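Local structure of polysaccharide Lyase Family 6 (Bacteroides cellulosilyticus, 6QPS) at residues K438-V448 / N459-R467. The protein binds calcium and probably acts as a mannuronic acid-specific alginate lyase of polysaccharide lyase family 6 in a human gut bacterium. Residues are numbered along the deposited sequence; the frame is centred on the assembly and turned at random. Where two conformers were deposited one is given.
Sequences KERIDACIFTV and NVNHIDTNR
Arg467 NH2 lies between two carboxylates in the conformer described, one of two modelled for this C-terminal residue: it reaches Asp442 OD1 across the contact at 2.6 Å and Asp464 OD1 within its own segment at 2.8 Å. The Asp464 bond is nearly straight and lies in the guanidinium plane, while Arg467 NE takes the Asp464 carbonyl, a two-nitrogen, side-on grip that fixes the group's rotation. The Asp442 bond is more bent (141°), with its carboxylate turned 85° from the guanidinium. Lys438 NZ hangs over one guanidinium face and binds Asp442 OD2 at 2.9 Å on its syn lone pair; Ile441 CG2 covers the opposite face, 3.5 Å from Arg467 NH1. Phe446 CZ lies 3.5 Å from Asp464 OD1, at the ring's edge. Beneath this network the antiparallel helices 433-445 and 454-465 pack partly through Ile463 CG2, which touches Ile441 CG2 and Ile445 CG2, each at 4.0 Å. Val460 CG2 meets Val448 CG1 (3.8 Å), and its CG1 lies against Ile445. With CG1 between backbone N and carbonyl carbon (chi1 68°), Ile445 sends CD1 against Asp464 CB. Leu259 and Phe200 of the parallel beta-helix back this hairpin. Were Asp442 an alanine, Lys438 NZ and Arg467 NH2 would probably be left close together without the carboxylate they share. The two side-chain acids probably offset the charges of Lys438 and the guanidinium, tying the chain's last side chain to helix 433-445 above an apolar seam.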
ATOM      1  N   LYS A 438      11.498   3.663  18.382  1.00 11.80           N
ATOM      2  CA  LYS A 438      10.857   4.919  18.739  1.00 13.59           C
ATOM      3  C   LYS A 438      11.092   5.975  17.668  1.00 12.73           C
ATOM      4  O   LYS A 438      10.159   6.696  17.293  1.00 12.32           O
ATOM      5  CB  LYS A 438      11.338   5.419  20.101  1.00 16.68           C
ATOM      6  CG  LYS A 438      10.744   6.780  20.459  1.00 22.06           C
ATOM      7  CD  LYS A 438      10.927   7.152  21.925  1.00 28.78           C
ATOM      8  CE  LYS A 438      10.261   8.513  22.220  1.00 30.84           C
ATOM      9  NZ  LYS A 438       8.860   8.657  21.681  1.00 30.63           N
ATOM     10  N   GLU A 439      12.323   6.083  17.156  1.00 11.56           N
ATOM     11  CA  GLU A 439      12.591   7.063  16.107  1.00 14.12           C
ATOM     12  C   GLU A 439      11.737   6.796  14.871  1.00 11.36           C
ATOM     13  O   GLU A 439      11.185   7.725  14.274  1.00 11.88           O
ATOM     14  CB  GLU A 439      14.074   7.051  15.731  1.00 17.35           C
ATOM     15  CG  GLU A 439      14.982   7.644  16.802  1.00 23.70           C
ATOM     16  CD  GLU A 439      16.460   7.429  16.511  1.00 31.19           C
ATOM     17  OE1 GLU A 439      16.797   6.902  15.427  1.00 32.82           O
ATOM     18  OE2 GLU A 439      17.286   7.778  17.382  1.00 33.42           O
ATOM     19  N   ARG A 440      11.634   5.530  14.466  1.00 10.73           N
ATOM     20  CA  ARG A 440      10.880   5.179  13.262  1.00 10.97           C
ATOM     21  C   ARG A 440       9.392   5.469  13.432  1.00 10.50           C
ATOM     22  O   ARG A 440       8.762   6.052  12.544  1.00 10.56           O
ATOM     23  CB  ARG A 440      11.099   3.703  12.937  1.00  9.52           C
ATOM     24  CG  ARG A 440      12.480   3.376  12.406  1.00 11.33           C
ATOM     25  CD  ARG A 440      12.707   1.866  12.401  1.00 10.27           C
ATOM     26  NE  ARG A 440      13.975   1.521  11.774  1.00 10.38           N
ATOM     27  CZ  ARG A 440      14.104   1.148  10.500  1.00  9.83           C
ATOM     28  NH1 ARG A 440      13.051   1.031   9.690  1.00  9.92           N
ATOM     29  NH2 ARG A 440      15.319   0.876  10.028  1.00 10.51           N
ATOM     30  N   ILE A 441       8.815   5.083  14.569  1.00 10.92           N
ATOM     31  CA  ILE A 441       7.398   5.332  14.812  1.00 11.55           C
ATOM     32  C   ILE A 441       7.130   6.828  14.961  1.00 11.84           C
ATOM     33  O   ILE A 441       6.204   7.373  14.346  1.00 12.76           O
ATOM     34  CB  ILE A 441       6.933   4.532  16.039  1.00 11.58           C
ATOM     35  CG1 ILE A 441       6.901   3.039  15.715  1.00 10.98           C
ATOM     36  CG2 ILE A 441       5.556   5.001  16.477  1.00 13.29           C
ATOM     37  CD1 ILE A 441       6.803   2.145  16.961  1.00 14.20           C
ATOM     38  N   ASP A 442       7.947   7.522  15.757  1.00 12.67           N
ATOM     39  CA  ASP A 442       7.783   8.967  15.903  1.00 15.56           C
ATOM     40  C   ASP A 442       7.780   9.655  14.541  1.00 16.08           C
ATOM     41  O   ASP A 442       6.972  10.559  14.291  1.00 19.38           O
ATOM     42  CB  ASP A 442       8.907   9.542  16.766  1.00 15.15           C
ATOM     43  CG  ASP A 442       8.731   9.263  18.262  1.00 15.23           C
ATOM     44  OD1 ASP A 442       7.732   8.618  18.648  1.00 18.21           O
ATOM     45  OD2 ASP A 442       9.611   9.698  19.034  1.00 18.08           O
ATOM     46  N   ALA A 443       8.680   9.247  13.642  1.00 12.45           N
ATOM     47  CA  ALA A 443       8.752   9.921  12.347  1.00 15.12           C
ATOM     48  C   ALA A 443       7.506   9.686  11.504  1.00 15.74           C
ATOM     49  O   ALA A 443       7.180  10.520  10.649  1.00 21.12           O
ATOM     50  CB  ALA A 443       9.993   9.463  11.572  1.00 15.08           C
ATOM     51  N   CYS A 444       6.826   8.554  11.678  1.00 14.28           N
ATOM     52  CA  CYS A 444       5.687   8.245  10.821  1.00 13.53           C
ATOM     53  C   CYS A 444       4.351   8.755  11.358  1.00 15.48           C
ATOM     54  O   CYS A 444       3.464   9.091  10.557  1.00 17.89           O
ATOM     55  CB  CYS A 444       5.549   6.743  10.542  1.00 13.33           C
ATOM     56  SG  CYS A 444       4.604   6.325   9.056  1.00 15.88           S
ATOM     57  N   ILE A 445       4.149   8.835  12.676  1.00 12.44           N
ATOM     58  CA  ILE A 445       2.782   9.034  13.154  1.00 13.21           C
ATOM     59  C   ILE A 445       2.381  10.477  13.436  1.00 16.79           C
ATOM     60  O   ILE A 445       1.183  10.762  13.549  1.00 18.85           O
ATOM     61  CB  ILE A 445       2.445   8.155  14.376  1.00 13.09           C
ATOM     62  CG1 ILE A 445       3.238   8.589  15.615  1.00 13.17           C
ATOM     63  CG2 ILE A 445       2.645   6.693  14.045  1.00 14.15           C
ATOM     64  CD1 ILE A 445       2.814   7.869  16.912  1.00 14.27           C
ATOM     65  N   PHE A 446       3.313  11.384  13.574  1.00 17.46           N
ATOM     66  CA  PHE A 446       2.890  12.692  14.045  1.00 20.37           C
ATOM     67  C   PHE A 446       2.620  13.676  12.924  1.00 16.50           C
ATOM     68  O   PHE A 446       2.174  14.787  13.214  1.00 17.01           O
ATOM     69  CB  PHE A 446       3.862  13.222  15.086  1.00 23.95           C
ATOM     70  CG  PHE A 446       3.901  12.380  16.328  1.00 20.36           C
ATOM     71  CD1 PHE A 446       5.077  11.761  16.718  1.00 20.07           C
ATOM     72  CD2 PHE A 446       2.757  12.198  17.099  1.00 19.90           C
ATOM     73  CE1 PHE A 446       5.120  10.998  17.860  1.00 24.52           C
ATOM     74  CE2 PHE A 446       2.788  11.417  18.230  1.00 21.22           C
ATOM     75  CZ  PHE A 446       3.974  10.819  18.618  1.00 24.50           C
ATOM     76  N   THR A 447       2.784  13.259  11.663  1.00 14.36           N
ATOM     77  CA  THR A 447       2.476  14.071  10.497  1.00 19.55           C
ATOM     78  C   THR A 447       1.488  13.381   9.550  1.00 20.06           C
ATOM     79  O   THR A 447       1.358  13.784   8.389  1.00 25.98           O
ATOM     80  CB  THR A 447       3.810  14.353   9.795  1.00 27.51           C
ATOM     81  OG1 THR A 447       3.565  14.969   8.539  1.00 33.37           O
ATOM     82  CG2 THR A 447       4.620  13.035   9.649  1.00 25.62           C
ATOM     83  N   VAL A 448       0.796  12.354  10.013  1.00 12.60           N
ATOM     84  CA  VAL A 448      -0.051  11.510   9.173  1.00 12.78           C
ATOM     85  C   VAL A 448      -1.506  11.920   9.328  1.00 12.26           C
ATOM     86  O   VAL A 448      -1.967  12.218  10.435  1.00 13.95           O
ATOM     87  CB  VAL A 448       0.147  10.025   9.559  1.00 14.64           C
ATOM     88  CG1 VAL A 448      -0.466   9.704  10.899  1.00 17.85           C
ATOM     89  CG2 VAL A 448      -0.413   9.119   8.485  1.00 17.28           C
ATOM     90  N   ASN A 459      -6.598   6.986  16.872  1.00 13.33           N
ATOM     91  CA  ASN A 459      -5.793   5.850  16.412  1.00 13.03           C
ATOM     92  C   ASN A 459      -4.292   6.155  16.507  1.00 11.91           C
ATOM     93  O   ASN A 459      -3.484   5.270  16.827  1.00 12.32           O
ATOM     94  CB  ASN A 459      -6.088   5.472  14.945  1.00 14.95           C
ATOM     95  CG  ASN A 459      -7.481   4.889  14.694  1.00 21.61           C
ATOM     96  OD1 ASN A 459      -7.889   4.749  13.519  1.00 19.76           O
ATOM     97  ND2 ASN A 459      -8.197   4.537  15.746  1.00 19.77           N
ATOM     98  N   VAL A 460      -3.893   7.388  16.189  1.00 11.56           N
ATOM     99  CA  VAL A 460      -2.493   7.794  16.333  1.00 11.69           C
ATOM    100  C   VAL A 460      -2.083   7.746  17.794  1.00 13.04           C
ATOM    101  O   VAL A 460      -0.995   7.261  18.132  1.00 12.18           O
ATOM    102  CB  VAL A 460      -2.268   9.191  15.719  1.00 11.89           C
ATOM    103  CG1 VAL A 460      -0.936   9.799  16.210  1.00 11.98           C
ATOM    104  CG2 VAL A 460      -2.320   9.126  14.183  1.00 11.08           C
ATOM    105  N   ASN A 461      -2.952   8.225  18.691  1.00 11.05           N
ATOM    106  CA  ASN A 461      -2.639   8.168  20.117  1.00 11.88           C
ATOM    107  C   ASN A 461      -2.508   6.726  20.604  1.00 11.03           C
ATOM    108  O   ASN A 461      -1.670   6.427  21.463  1.00 11.16           O
ATOM    109  CB  ASN A 461      -3.713   8.881  20.930  1.00 14.33           C
ATOM    110  CG  ASN A 461      -3.441   8.812  22.414  1.00 18.72           C
ATOM    111  OD1 ASN A 461      -4.135   8.111  23.163  1.00 21.49           O
ATOM    112  ND2 ASN A 461      -2.411   9.506  22.847  1.00 17.89           N
ATOM    113  N   HIS A 462      -3.312   5.811  20.043  1.00 11.56           N
ATOM    114  CA  HIS A 462      -3.163   4.402  20.389  1.00 11.64           C
ATOM    115  C   HIS A 462      -1.765   3.892  20.042  1.00 10.75           C
ATOM    116  O   HIS A 462      -1.099   3.260  20.872  1.00 11.00           O
ATOM    117  CB  HIS A 462      -4.220   3.523  19.721  1.00 12.37           C
ATOM    118  CG  HIS A 462      -4.136   2.105  20.193  1.00 12.36           C
ATOM    119  ND1 HIS A 462      -4.859   1.632  21.265  1.00 14.59           N
ATOM    120  CD2 HIS A 462      -3.333   1.088  19.803  1.00 11.76           C
ATOM    121  CE1 HIS A 462      -4.517   0.377  21.503  1.00 13.33           C
ATOM    122  NE2 HIS A 462      -3.612   0.015  20.613  1.00 13.20           N
ATOM    123  N   ILE A 463      -1.309   4.139  18.813  1.00 10.26           N
ATOM    124  CA  ILE A 463       0.036   3.700  18.425  1.00  9.89           C
ATOM    125  C   ILE A 463       1.064   4.322  19.363  1.00 10.12           C
ATOM    126  O   ILE A 463       1.942   3.636  19.897  1.00 10.89           O
ATOM    127  CB  ILE A 463       0.335   4.057  16.955  1.00  9.66           C
ATOM    128  CG1 ILE A 463      -0.596   3.305  16.002  1.00  9.46           C
ATOM    129  CG2 ILE A 463       1.797   3.749  16.617  1.00 10.70           C
ATOM    130  CD1 ILE A 463      -0.515   3.777  14.527  1.00 11.91           C
ATOM    131  N   ASP A 464       0.952   5.638  19.582  1.00 11.07           N
ATOM    132  CA  ASP A 464       1.913   6.370  20.399  1.00 10.29           C
ATOM    133  C   ASP A 464       2.045   5.757  21.791  1.00 13.40           C
ATOM    134  O   ASP A 464       3.150   5.692  22.343  1.00 13.86           O
ATOM    135  CB  ASP A 464       1.475   7.839  20.507  1.00 12.90           C
ATOM    136  CG  ASP A 464       2.500   8.738  21.191  1.00 17.62           C
ATOM    137  OD1 ASP A 464       3.702   8.460  21.128  1.00 18.37           O
ATOM    138  OD2 ASP A 464       2.092   9.764  21.769  1.00 20.62           O
ATOM    139  N   THR A 465       0.930   5.305  22.383  1.00 11.01           N
ATOM    140  CA  THR A 465       0.918   4.770  23.745  1.00 12.74           C
ATOM    141  C   THR A 465       0.956   3.244  23.826  1.00 11.79           C
ATOM    142  O   THR A 465       0.901   2.695  24.934  1.00 12.49           O
ATOM    143  CB  THR A 465      -0.291   5.305  24.533  1.00 13.40           C
ATOM    144  OG1 THR A 465      -1.500   4.949  23.852  1.00 13.50           O
ATOM    145  CG2 THR A 465      -0.198   6.829  24.690  1.00 13.73           C
ATOM    146  N   ASN A 466       1.041   2.542  22.688  1.00 11.26           N
ATOM    147  CA  ASN A 466       1.094   1.067  22.636  1.00 11.44           C
ATOM    148  C   ASN A 466       2.134   0.682  21.573  1.00 10.78           C
ATOM    149  O   ASN A 466       1.849   0.155  20.487  1.00 10.54           O
ATOM    150  CB  ASN A 466      -0.270   0.447  22.319  1.00 11.83           C
ATOM    151  CG  ASN A 466      -1.302   0.747  23.396  1.00 12.65           C
ATOM    152  OD1 ASN A 466      -1.502  -0.033  24.324  1.00 13.43           O
ATOM    153  ND2 ASN A 466      -1.966   1.892  23.272  1.00 12.58           N
ATOM    154  N   ARG A 467       3.394   0.929  21.886  0.61 10.61           N
ATOM    155  CA  ARG A 467       4.460   0.709  20.926  0.61 13.17           C
ATOM    156  C   ARG A 467       4.901  -0.739  20.836  0.61 11.70           C
ATOM    157  O   ARG A 467       4.438  -1.610  21.581  0.61 14.10           O
ATOM    158  CB  ARG A 467       5.635   1.619  21.276  0.61 15.50           C
ATOM    159  CG  ARG A 467       5.433   3.029  20.743  0.61 15.20           C
ATOM    160  CD  ARG A 467       6.248   4.057  21.483  0.61 20.48           C
ATOM    161  NE  ARG A 467       5.793   5.387  21.097  0.61 17.43           N
ATOM    162  CZ  ARG A 467       6.329   6.104  20.118  0.61 17.45           C
ATOM    163  NH1 ARG A 467       7.351   5.618  19.428  0.61 11.27           N
ATOM    164  NH2 ARG A 467       5.846   7.310  19.844  0.61 19.35           N
ATOM    165  OXT ARG A 467       5.718  -1.052  19.949  0.61 13.80           O
TER